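1-acyl-sn-glycerol-3-phosphate acyltransferase (Thermotoga maritima, PDB 5KYM) catalyses acyl transfer to the free hydroxyl of 1-acyl-sn-glycerol 3-phosphate (lysophosphatidic acid), yielding phosphatidic acid at the membrane. Local coordinates at residues N83-M88 with V186-T191; K206-I211 with E239-R244. One frame throughout, in Å; residues are numbered along the deposited sequence.

Interaction 1 (N83-M88 with V186-T191); sequences NHQSLM and VSIWGT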
ATOM      1  N   ASN A  83       5.267   7.233   2.410  1.00 42.45           N
ATOM      2  CA  ASN A  83       6.482   6.728   3.108  1.00 42.23           C
ATOM      3  C   ASN A  83       6.330   5.211   3.368  1.00 42.79           C
ATOM      4  O   ASN A  83       5.205   4.661   3.422  1.00 40.26           O
ATOM      5  CB  ASN A  83       6.790   7.462   4.392  1.00 40.45           C
ATOM      6  CG  ASN A  83       5.723   7.283   5.442  1.00 41.67           C
ATOM      7  OD1 ASN A  83       4.577   7.603   5.198  1.00 46.82           O
ATOM      8  ND2 ASN A  83       6.080   6.801   6.628  1.00 42.23           N
ATOM      9  N   HIS A  84       7.474   4.555   3.503  1.00 44.80           N
ATOM     10  CA  HIS A  84       7.528   3.083   3.560  1.00 46.01           C
ATOM     11  C   HIS A  84       8.362   2.612   4.738  1.00 48.45           C
ATOM     12  O   HIS A  84       9.543   2.995   4.870  1.00 50.85           O
ATOM     13  CB  HIS A  84       8.187   2.572   2.301  1.00 45.26           C
ATOM     14  CG  HIS A  84       7.917   1.142   2.011  1.00 42.20           C
ATOM     15  ND1 HIS A  84       6.875   0.460   2.570  1.00 39.33           N
ATOM     16  CD2 HIS A  84       8.560   0.275   1.207  1.00 41.84           C
ATOM     17  CE1 HIS A  84       6.858  -0.763   2.098  1.00 40.10           C
ATOM     18  NE2 HIS A  84       7.883  -0.912   1.278  1.00 41.37           N
ATOM     19  N   GLN A  85       7.757   1.850   5.630  1.00 47.19           N
ATOM     20  CA  GLN A  85       8.466   1.489   6.855  1.00 47.30           C
ATOM     21  C   GLN A  85       8.071   0.115   7.409  1.00 47.11           C
ATOM     22  O   GLN A  85       8.357  -0.176   8.564  1.00 50.77           O
ATOM     23  CB  GLN A  85       8.246   2.597   7.914  1.00 45.39           C
ATOM     24  CG  GLN A  85       6.830   2.653   8.520  1.00 43.19           C
ATOM     25  CD  GLN A  85       6.679   3.694   9.605  1.00 42.12           C
ATOM     26  OE1 GLN A  85       5.820   3.556  10.473  1.00 39.17           O
ATOM     27  NE2 GLN A  85       7.523   4.739   9.572  1.00 42.46           N
ATOM     28  N   SER A  86       7.425  -0.716   6.589  1.00 44.84           N
ATOM     29  CA  SER A  86       7.029  -2.058   6.986  1.00 44.40           C
ATOM     30  C   SER A  86       6.480  -2.867   5.831  1.00 44.04           C
ATOM     31  O   SER A  86       5.938  -2.308   4.915  1.00 43.67           O
ATOM     32  CB  SER A  86       5.984  -1.972   8.101  1.00 42.08           C
ATOM     33  OG  SER A  86       5.533  -3.259   8.411  1.00 41.25           O
ATOM     34  N   LEU A  87       6.557  -4.180   5.892  1.00 47.63           N
ATOM     35  CA  LEU A  87       5.750  -4.980   4.923  1.00 50.93           C
ATOM     36  C   LEU A  87       4.276  -4.670   5.040  1.00 45.50           C
ATOM     37  O   LEU A  87       3.582  -4.694   4.050  1.00 45.50           O
ATOM     38  CB  LEU A  87       5.907  -6.491   5.091  1.00 58.64           C
ATOM     39  CG  LEU A  87       7.326  -7.045   4.793  1.00 70.40           C
ATOM     40  CD1 LEU A  87       7.264  -8.565   5.035  1.00 76.40           C
ATOM     41  CD2 LEU A  87       7.967  -6.691   3.422  1.00 69.89           C
ATOM     42  N   MET A  88       3.800  -4.380   6.243  1.00 41.16           N
ATOM     43  CA  MET A  88       2.413  -4.155   6.459  1.00 40.78           C
ATOM     44  C   MET A  88       1.876  -2.894   5.747  1.00 40.70           C
ATOM     45  O   MET A  88       0.643  -2.703   5.649  1.00 39.15           O
ATOM     46  CB  MET A  88       2.109  -4.086   7.968  1.00 42.04           C
ATOM     47  CG  MET A  88       2.315  -5.384   8.733  1.00 42.21           C
ATOM     48  SD  MET A  88       1.516  -6.852   8.018  1.00 42.78           S
ATOM     49  CE  MET A  88      -0.201  -6.389   8.417  1.00 43.00           C
ATOM     50  N   VAL A 186       0.302  10.262   1.171  1.00 42.25           N
ATOM     51  CA  VAL A 186      -0.148   9.550   2.370  1.00 41.86           C
ATOM     52  C   VAL A 186       0.984   9.425   3.339  1.00 40.34           C
ATOM     53  O   VAL A 186       2.044   9.153   2.911  1.00 43.66           O
ATOM     54  CB  VAL A 186      -0.643   8.134   2.035  1.00 40.27           C
ATOM     55  CG1 VAL A 186      -0.867   7.326   3.291  1.00 38.90           C
ATOM     56  CG2 VAL A 186      -1.930   8.252   1.258  1.00 41.00           C
ATOM     57  N   SER A 187       0.750   9.588   4.631  1.00 37.99           N
ATOM     58  CA  SER A 187       1.798   9.420   5.610  1.00 37.10           C
ATOM     59  C   SER A 187       1.384   8.290   6.534  1.00 37.18           C
ATOM     60  O   SER A 187       0.246   8.267   7.035  1.00 35.98           O
ATOM     61  CB  SER A 187       1.946  10.679   6.429  1.00 37.58           C
ATOM     62  OG  SER A 187       2.079  11.834   5.637  1.00 37.31           O
ATOM     63  N   ILE A 188       2.308   7.360   6.773  1.00 37.19           N
ATOM     64  CA  ILE A 188       2.067   6.144   7.562  1.00 36.15           C
ATOM     65  C   ILE A 188       2.943   6.239   8.797  1.00 38.89           C
ATOM     66  O   ILE A 188       4.182   6.483   8.674  1.00 40.16           O
ATOM     67  CB  ILE A 188       2.542   4.923   6.799  1.00 35.26           C
ATOM     68  CG1 ILE A 188       1.732   4.742   5.500  1.00 35.01           C
ATOM     69  CG2 ILE A 188       2.446   3.673   7.682  1.00 35.36           C
ATOM     70  CD1 ILE A 188       2.118   3.535   4.645  1.00 34.49           C
ATOM     71  N   TRP A 189       2.350   6.077   9.986  1.00 38.63           N
ATOM     72  CA  TRP A 189       3.156   5.933  11.165  1.00 38.85           C
ATOM     73  C   TRP A 189       2.703   4.843  12.075  1.00 38.90           C
ATOM     74  O   TRP A 189       1.565   4.814  12.435  1.00 38.78           O
ATOM     75  CB  TRP A 189       3.117   7.185  11.961  1.00 40.79           C
ATOM     76  CG  TRP A 189       4.079   7.084  13.126  1.00 43.10           C
ATOM     77  CD1 TRP A 189       3.797   7.028  14.422  1.00 42.41           C
ATOM     78  CD2 TRP A 189       5.500   7.013  13.022  1.00 45.21           C
ATOM     79  NE1 TRP A 189       4.943   6.942  15.155  1.00 44.06           N
ATOM     80  CE2 TRP A 189       6.012   6.912  14.314  1.00 44.94           C
ATOM     81  CE3 TRP A 189       6.383   7.018  11.931  1.00 45.71           C
ATOM     82  CZ2 TRP A 189       7.361   6.784  14.577  1.00 47.01           C
ATOM     83  CZ3 TRP A 189       7.730   6.892  12.185  1.00 47.12           C
ATOM     84  CH2 TRP A 189       8.208   6.768  13.502  1.00 48.38           C
ATOM     85  N   GLY A 190       3.621   3.980  12.494  1.00 41.97           N
ATOM     86  CA  GLY A 190       3.340   2.832  13.384  1.00 42.10           C
ATOM     87  C   GLY A 190       3.475   1.408  12.807  1.00 40.11           C
ATOM     88  O   GLY A 190       3.588   0.472  13.549  1.00 38.97           O
ATOM     89  N   THR A 191       3.443   1.242  11.508  1.00 39.25           N
ATOM     90  CA  THR A 191       3.630  -0.038  10.951  1.00 41.71           C
ATOM     91  C   THR A 191       5.079  -0.455  11.196  1.00 45.57           C
ATOM     92  O   THR A 191       5.374  -1.656  11.289  1.00 44.50           O
ATOM     93  CB  THR A 191       3.325  -0.094   9.444  1.00 42.76           C
ATOM     94  OG1 THR A 191       4.101   0.887   8.722  1.00 45.14           O
ATOM     95  CG2 THR A 191       1.931   0.138   9.211  1.00 42.97           C
TER

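Interaction 2 (K206-I211 with E239-R244); sequences KVFLKI and EELKAR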
ATOM      1  N   LYS A 206      -0.431   0.748  17.802  1.00 46.76           N
ATOM      2  CA  LYS A 206      -1.404   1.498  17.004  1.00 46.81           C
ATOM      3  C   LYS A 206      -0.778   1.880  15.669  1.00 46.26           C
ATOM      4  O   LYS A 206       0.388   2.238  15.610  1.00 48.61           O
ATOM      5  CB  LYS A 206      -1.793   2.752  17.728  1.00 51.06           C
ATOM      6  CG  LYS A 206      -2.225   2.504  19.164  1.00 56.64           C
ATOM      7  CD  LYS A 206      -2.733   3.752  19.842  1.00 60.53           C
ATOM      8  CE  LYS A 206      -1.628   4.475  20.573  1.00 64.27           C
ATOM      9  NZ  LYS A 206      -2.191   5.819  20.849  1.00 71.21           N
ATOM     10  N   VAL A 207      -1.532   1.796  14.589  1.00 43.61           N
ATOM     11  CA  VAL A 207      -1.090   2.349  13.308  1.00 42.63           C
ATOM     12  C   VAL A 207      -1.944   3.586  13.005  1.00 42.47           C
ATOM     13  O   VAL A 207      -3.174   3.557  13.225  1.00 43.96           O
ATOM     14  CB  VAL A 207      -1.248   1.311  12.198  1.00 41.83           C
ATOM     15  CG1 VAL A 207      -0.850   1.866  10.839  1.00 41.90           C
ATOM     16  CG2 VAL A 207      -0.423   0.088  12.538  1.00 42.22           C
ATOM     17  N   PHE A 208      -1.303   4.647  12.524  1.00 40.65           N
ATOM     18  CA  PHE A 208      -1.975   5.853  12.046  1.00 40.75           C
ATOM     19  C   PHE A 208      -1.672   6.098  10.594  1.00 40.32           C
ATOM     20  O   PHE A 208      -0.596   5.847  10.125  1.00 42.71           O
ATOM     21  CB  PHE A 208      -1.462   7.065  12.799  1.00 41.93           C
ATOM     22  CG  PHE A 208      -1.692   7.005  14.246  1.00 43.43           C
ATOM     23  CD1 PHE A 208      -0.801   6.343  15.066  1.00 44.15           C
ATOM     24  CD2 PHE A 208      -2.874   7.526  14.787  1.00 44.35           C
ATOM     25  CE1 PHE A 208      -1.046   6.293  16.436  1.00 47.37           C
ATOM     26  CE2 PHE A 208      -3.127   7.466  16.149  1.00 44.37           C
ATOM     27  CZ  PHE A 208      -2.208   6.857  16.983  1.00 45.40           C
ATOM     28  N   LEU A 209      -2.590   6.714   9.916  1.00 41.89           N
ATOM     29  CA  LEU A 209      -2.546   6.878   8.481  1.00 43.73           C
ATOM     30  C   LEU A 209      -3.124   8.237   8.243  1.00 42.96           C
ATOM     31  O   LEU A 209      -4.217   8.518   8.712  1.00 43.54           O
ATOM     32  CB  LEU A 209      -3.449   5.810   7.876  1.00 47.85           C
ATOM     33  CG  LEU A 209      -3.104   5.314   6.516  1.00 52.88           C
ATOM     34  CD1 LEU A 209      -4.203   4.342   6.086  1.00 56.48           C
ATOM     35  CD2 LEU A 209      -3.073   6.511   5.619  1.00 55.84           C
ATOM     36  N   LYS A 210      -2.406   9.113   7.571  1.00 44.59           N
ATOM     37  CA  LYS A 210      -2.954  10.432   7.201  1.00 45.03           C
ATOM     38  C   LYS A 210      -2.940  10.628   5.661  1.00 43.45           C
ATOM     39  O   LYS A 210      -1.887  10.701   5.030  1.00 40.54           O
ATOM     40  CB  LYS A 210      -2.198  11.552   7.910  1.00 48.81           C
ATOM     41  CG  LYS A 210      -2.670  12.938   7.514  1.00 53.01           C
ATOM     42  CD  LYS A 210      -2.375  13.982   8.556  1.00 57.37           C
ATOM     43  CE  LYS A 210      -2.650  15.343   7.972  1.00 61.64           C
ATOM     44  NZ  LYS A 210      -2.411  16.328   9.044  1.00 68.26           N
ATOM     45  N   ILE A 211      -4.148  10.750   5.121  1.00 42.08           N
ATOM     46  CA  ILE A 211      -4.382  10.983   3.728  1.00 42.15           C
ATOM     47  C   ILE A 211      -4.503  12.493   3.476  1.00 42.68           C
ATOM     48  O   ILE A 211      -5.320  13.154   4.070  1.00 46.72           O
ATOM     49  CB  ILE A 211      -5.655  10.272   3.293  1.00 42.61           C
ATOM     50  CG1 ILE A 211      -5.637   8.802   3.730  1.00 43.50           C
ATOM     51  CG2 ILE A 211      -5.709  10.251   1.776  1.00 44.16           C
ATOM     52  CD1 ILE A 211      -6.887   7.993   3.373  1.00 43.21           C
ATOM     53  N   GLU A 239       5.812  13.360  10.922  1.00 48.43           N
ATOM     54  CA  GLU A 239       6.191  14.090  12.088  1.00 51.65           C
ATOM     55  C   GLU A 239       4.985  14.348  13.001  1.00 52.08           C
ATOM     56  O   GLU A 239       5.071  14.122  14.203  1.00 57.21           O
ATOM     57  CB  GLU A 239       6.899  15.381  11.677  1.00 53.83           C
ATOM     58  CG  GLU A 239       8.259  15.121  11.042  1.00 57.89           C
ATOM     59  CD  GLU A 239       9.334  14.724  12.065  1.00 62.49           C
ATOM     60  OE1 GLU A 239       9.581  15.518  13.038  1.00 69.82           O
ATOM     61  OE2 GLU A 239       9.927  13.636  11.891  1.00 60.15           O
ATOM     62  N   GLU A 240       3.885  14.832  12.451  1.00 52.85           N
ATOM     63  CA  GLU A 240       2.681  15.071  13.239  1.00 54.48           C
ATOM     64  C   GLU A 240       2.134  13.804  13.862  1.00 53.95           C
ATOM     65  O   GLU A 240       1.676  13.813  15.010  1.00 55.87           O
ATOM     66  CB  GLU A 240       1.583  15.656  12.380  1.00 59.73           C
ATOM     67  CG  GLU A 240       1.851  17.105  12.006  1.00 67.42           C
ATOM     68  CD  GLU A 240       0.780  17.712  11.118  1.00 74.51           C
ATOM     69  OE1 GLU A 240      -0.386  17.198  11.118  1.00 74.23           O
ATOM     70  OE2 GLU A 240       1.143  18.719  10.445  1.00 82.52           O
ATOM     71  N   LEU A 241       2.161  12.731  13.080  1.00 50.93           N
ATOM     72  CA  LEU A 241       1.746  11.423  13.545  1.00 48.75           C
ATOM     73  C   LEU A 241       2.671  10.833  14.644  1.00 48.00           C
ATOM     74  O   LEU A 241       2.203  10.315  15.621  1.00 48.59           O
ATOM     75  CB  LEU A 241       1.584  10.489  12.367  1.00 48.95           C
ATOM     76  CG  LEU A 241       0.436  10.818  11.393  1.00 49.65           C
ATOM     77  CD1 LEU A 241       0.437   9.863  10.191  1.00 51.73           C
ATOM     78  CD2 LEU A 241      -0.893  10.690  12.057  1.00 48.47           C
ATOM     79  N   LYS A 242       3.979  10.966  14.496  1.00 48.79           N
ATOM     80  CA  LYS A 242       4.980  10.497  15.427  1.00 49.17           C
ATOM     81  C   LYS A 242       4.760  11.141  16.797  1.00 48.48           C
ATOM     82  O   LYS A 242       5.147  10.560  17.829  1.00 52.00           O
ATOM     83  CB  LYS A 242       6.391  10.828  14.907  1.00 52.16           C
ATOM     84  CG  LYS A 242       7.543  10.253  15.753  1.00 57.61           C
ATOM     85  CD  LYS A 242       8.965  10.577  15.282  1.00 61.29           C
ATOM     86  CE  LYS A 242       9.249   9.828  13.964  1.00 66.63           C
ATOM     87  NZ  LYS A 242      10.626   9.587  13.375  1.00 68.16           N
ATOM     88  N   ALA A 243       4.207  12.344  16.840  1.00 46.51           N
ATOM     89  CA  ALA A 243       4.236  13.178  18.034  1.00 49.04           C
ATOM     90  C   ALA A 243       2.904  13.206  18.748  1.00 53.60           C
ATOM     91  O   ALA A 243       2.889  13.381  19.963  1.00 53.50           O
ATOM     92  CB  ALA A 243       4.657  14.587  17.668  1.00 48.88           C
ATOM     93  N   ARG A 244       1.795  12.997  18.018  1.00 58.14           N
ATOM     94  CA  ARG A 244       0.480  12.988  18.617  1.00 61.88           C
ATOM     95  C   ARG A 244       0.383  11.960  19.683  1.00 60.79           C
ATOM     96  O   ARG A 244       0.552  10.801  19.412  1.00 64.59           O
ATOM     97  CB  ARG A 244      -0.578  12.649  17.616  1.00 72.83           C
ATOM     98  CG  ARG A 244      -1.098  13.894  16.937  1.00 84.52           C
ATOM     99  CD  ARG A 244      -2.234  13.573  15.985  1.00 86.88           C
ATOM    100  NE  ARG A 244      -2.231  14.614  14.934  1.00 88.57           N
ATOM    101  CZ  ARG A 244      -2.557  14.405  13.667  1.00 87.76           C
ATOM    102  NH1 ARG A 244      -2.941  13.167  13.295  1.00 87.71           N
ATOM    103  NH2 ARG A 244      -2.495  15.422  12.772  1.00 80.44           N
TER

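Interaction 1 (N83-M88 with V186-T191)
With chi1 at 64°, Asn83 places CG between its own backbone N and carbonyl carbon, and its amide turns onto the backbone of Ile188. Both ends of the amide are used. OD1 accepts from Ile188 N at 2.8 Å, the N-H arriving on a lone pair in the carbonyl plane. ND2 gives a practically straight bond (179°) to Ile188 O, also 2.8 Å long, so the two bonds fix the rotation of the amide. Ile188 CD1 also comes within 3.5 Å of Asn83 O, and the same side chain touches Leu92 and Ile93 of helix 89-96.

Gln85 makes the same first turn but then runs out extended. Its OE1 takes the N-H of Gly190 at 3.0 Å, a bent bond directed nearly along the C=O axis, and Tyr192 N is a second donor to this oxygen. Because Gly190 is the N-cap of helix 191-194, the glutamine carbonyl sits at the start of that helix. The NE2 end approaches Trp189 obliquely, 3.4 Å from CZ3, with amide and indole planes 65° apart.

His84 and Asp89 are the histidine and aspartate of the HX4D motif of this acyltransferase family, the aspartate lying just beyond segment 83-88. His84 points away from the strand, and its ND1 is hydrogen-bonded to Asp89 OD2, an arrangement consistent with a catalytic pair. The other carboxylate oxygen of Asp89 is bonded to Thr191 OG1, which ties the motif to the first turn of helix 191-194.

Thr191 OG1 also lies 3.3 Å from Gln85 CG and 3.5 Å from Ser86 CB. Ser86 OG accepts from Met88 N at 3.0 Å, capping the turn into helix 89-96, and is hydrogen-bonded to Ile195 O as well.

Interaction 2 (K206-I211 with E239-R244)
The guanidinium of Arg244 is met at its edge, near its plane, by Lys210 NZ, which stands 3.8 Å from NH2. Leu241 CD2 comes to the phenyl ring of Phe208 obliquely, its closest contact being with Phe208 CB at 3.7 Å.

Glu240 probably offsets the closeness of the two like charges. Its OE1 accepts from Lys210 NZ at 3.0 Å, on the syn side and 31° out of the carboxylate plane, and the same oxygen lies 3.2 Å from Arg244 NH2. Lys210, Glu240 and Arg244 thus form a salt-bridge network in which one carboxylate oxygen serves two cations, and Arg244 NH1 adds a salt bridge to Glu67. Lys210 spans the distance with CG anti to the backbone N (chi1 177°) and an extended chain beyond. Nearer the backbone, Leu241 sends CD1 to Lys210 CB at 3.9 Å and CD2 to Phe208, thereby bridging alternate residues on one face of the strand. Putting an alanine at Lys210 would probably leave Glu240 OE1 with Arg244 NH2 as its one cation within this network.

Strand 207-211 and the end of helix 223-243 run roughly antiparallel, at 150°, with axes 9.3 Å apart. The helix covers this face of the sheet. On the other face, Leu209 packs against helix 89-96, while strands 64-67 and 183-189 flank strand 207-211.

In the fold
Interactions 1 and 2 follow one another along the chain, the first closing before the second opens, and their centres lie 10 Å apart. They share the five-stranded mixed sheet, in which strands 183-189 and 207-211 are antiparallel neighbours. Backbone pairs Ser187 O to Lys210 N and Trp189 O to Phe208 N, both probable hydrogen bonds, couple them directly. Trp189 also packs on Lys242, so helix 223-243 touches both contacts. Interaction 1 is buried and joins the HX4D loop to the sheet, whereas interaction 2 lies farther from the chain's centre and joins helix 223-243 to strand 207-211. The probable active-site loop is bonded to a strand whose neighbour in the sheet packs against that helix.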